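Local atomic coordinates of putative antioxidant defense protein Mlr4105 (Mesorhizobium loti, PDB entry 3C1L), a protein that probably acts as a peroxiredoxin-type enzyme in antioxidant defence, as a member of the carboxymuconolactone decarboxylase family of the AhpD-like clan. Residues 71-76 with 121-126. Numbering follows the deposited sequence.
Sequences EMIAVA and TAMLEF
Met72, Ile73 and Ala76 meet Met123 and Leu124 in a buried, wholly apolar helix-helix contact of the all-helical AhpD-like fold, joining helix 67-80 of the carboxymuconolactone decarboxylase family region to helix 118-132. The short axes come within 9.9 Å and cross at -39°, with both helices running in broadly the same direction; no hydrogen bond crosses the interface.

Two selenomethionines carry much of the packing. Met72 bends at its last torsion (chi3 37°), which turns CE toward helix 118-132 to lie 3.7 Å from Leu124 CD1. The same methyl, Met72 CE, meets Met123 CE at 3.9 Å, the two selenomethionine side chains crossing at about a right angle. Met123 extends with CG anti to the backbone N (chi1 175°), reaching over to Ile73, whose CG1 sits 3.9 Å from Met123 CG. Ile73 CD1 packs 4.0 Å from Met123 SE, the ethyl branch lying across the middle of that chain. Ile73 also touches Thr161 and Ala162 of helix 152-175. Replacing Ile73 with an alanine would remove this ethyl branch and is likely to leave Met123 CG and SE without their packing partner on helix 67-80.

Branched and short side chains complete the packing. Leu124 spreads its two methyls over different parts of the facing helix, while Phe111 and Leu116 of the loop leading into helix 118-132 pack against it as well. Leu124 CD1 takes the Met72 methyl, while Leu124 CD2 touches Ala76 CB at 4.0 Å. Leu124 CD2 also reaches the helix backbone, 3.7 Å from Met72 O.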
loop_
_atom_site.group_PDB
_atom_site.type_symbol
_atom_site.label_atom_id
_atom_site.label_comp_id
_atom_site.label_asym_id
_atom_site.label_seq_id
_atom_site.Cartn_x
_atom_site.Cartn_y
_atom_site.Cartn_z
ATOM N N GLU B 71 10.720 24.977 3.891
ATOM C CA GLU B 71 11.462 23.985 4.688
ATOM C C GLU B 71 10.521 23.003 5.410
ATOM O O GLU B 71 10.897 21.841 5.629
ATOM C CB GLU B 71 12.372 24.646 5.716
ATOM C CG GLU B 71 13.481 25.479 5.119
ATOM C CD GLU B 71 14.643 24.657 4.530
ATOM O OE1 GLU B 71 14.595 23.404 4.567
ATOM O OE2 GLU B 71 15.602 25.267 4.023
HETATM N N MSE B 72 9.320 23.433 5.796
HETATM C CA MSE B 72 8.325 22.507 6.408
HETATM C C MSE B 72 7.788 21.532 5.407
HETATM O O MSE B 72 7.597 20.346 5.715
HETATM C CB MSE B 72 7.130 23.240 7.055
HETATM C CG MSE B 72 7.436 23.808 8.436
HETATM SE SE MSE B 72 5.948 24.827 9.272
HETATM C CE MSE B 72 4.451 23.852 8.744
ATOM N N ILE B 73 7.557 21.996 4.185
ATOM C CA ILE B 73 7.126 21.081 3.138
ATOM C C ILE B 73 8.251 20.093 2.887
ATOM O O ILE B 73 7.998 18.919 2.786
ATOM C CB ILE B 73 6.721 21.807 1.828
ATOM C CG1 ILE B 73 5.486 22.719 2.047
ATOM C CG2 ILE B 73 6.444 20.782 0.715
ATOM C CD1 ILE B 73 5.363 23.713 0.941
ATOM N N ALA B 74 9.502 20.572 2.813
ATOM C CA ALA B 74 10.664 19.700 2.546
ATOM C C ALA B 74 10.743 18.567 3.538
ATOM O O ALA B 74 10.878 17.376 3.186
ATOM C CB ALA B 74 11.962 20.549 2.580
ATOM N N VAL B 75 10.631 18.925 4.813
ATOM C CA VAL B 75 10.738 17.946 5.880
ATOM C C VAL B 75 9.517 16.965 5.958
ATOM O O VAL B 75 9.697 15.787 6.275
ATOM C CB VAL B 75 10.961 18.637 7.238
ATOM C CG1 VAL B 75 10.985 17.586 8.330
ATOM C CG2 VAL B 75 12.285 19.486 7.245
ATOM N N ALA B 76 8.298 17.447 5.738
ATOM C CA ALA B 76 7.131 16.568 5.745
ATOM C C ALA B 76 7.208 15.515 4.663
ATOM O O ALA B 76 6.919 14.333 4.907
ATOM C CB ALA B 76 5.844 17.362 5.630
ATOM N N THR B 121 -1.525 23.377 8.005
ATOM C CA THR B 121 -2.158 22.084 7.864
ATOM C C THR B 121 -2.607 21.814 6.406
ATOM O O THR B 121 -2.356 20.744 5.891
ATOM C CB THR B 121 -3.323 21.926 8.859
ATOM O OG1 THR B 121 -2.818 22.107 10.186
ATOM C CG2 THR B 121 -4.016 20.560 8.759
ATOM N N ALA B 122 -3.292 22.743 5.763
ATOM C CA ALA B 122 -3.780 22.515 4.423
ATOM C C ALA B 122 -2.640 22.266 3.426
ATOM O O ALA B 122 -2.744 21.418 2.549
ATOM C CB ALA B 122 -4.677 23.664 3.962
HETATM N N MSE B 123 -1.561 23.024 3.606
HETATM C CA MSE B 123 -0.367 22.968 2.805
HETATM C C MSE B 123 0.334 21.608 2.865
HETATM O O MSE B 123 0.680 21.010 1.832
HETATM C CB MSE B 123 0.567 24.078 3.326
HETATM C CG MSE B 123 1.926 24.117 2.706
HETATM SE SE MSE B 123 2.857 25.682 3.375
HETATM C CE MSE B 123 3.294 24.939 5.198
ATOM N N LEU B 124 0.471 21.122 4.092
ATOM C CA LEU B 124 1.182 19.926 4.413
ATOM C C LEU B 124 0.316 18.742 4.046
ATOM O O LEU B 124 0.820 17.759 3.547
ATOM C CB LEU B 124 1.569 19.914 5.914
ATOM C CG LEU B 124 2.716 20.852 6.387
ATOM C CD1 LEU B 124 3.171 20.554 7.834
ATOM C CD2 LEU B 124 3.912 20.814 5.471
ATOM N N GLU B 125 -0.989 18.834 4.259
ATOM C CA GLU B 125 -1.853 17.736 3.830
ATOM C C GLU B 125 -1.848 17.592 2.298
ATOM O O GLU B 125 -1.839 16.460 1.785
ATOM C CB GLU B 125 -3.280 17.889 4.374
ATOM C CG GLU B 125 -3.397 17.745 5.923
ATOM C CD GLU B 125 -3.244 16.314 6.452
ATOM O OE1 GLU B 125 -2.915 15.391 5.654
ATOM O OE2 GLU B 125 -3.455 16.111 7.687
ATOM N N PHE B 126 -1.820 18.711 1.564
ATOM C CA PHE B 126 -1.664 18.601 0.107
ATOM C C PHE B 126 -0.319 17.892 -0.278
ATOM O O PHE B 126 -0.279 16.951 -1.093
ATOM C CB PHE B 126 -1.765 19.948 -0.526
ATOM C CG PHE B 126 -1.729 19.931 -2.010
ATOM C CD1 PHE B 126 -2.860 19.574 -2.740
ATOM C CD2 PHE B 126 -0.576 20.313 -2.695
ATOM C CE1 PHE B 126 -2.853 19.560 -4.123
ATOM C CE2 PHE B 126 -0.535 20.281 -4.108
ATOM C CZ PHE B 126 -1.693 19.920 -4.824
#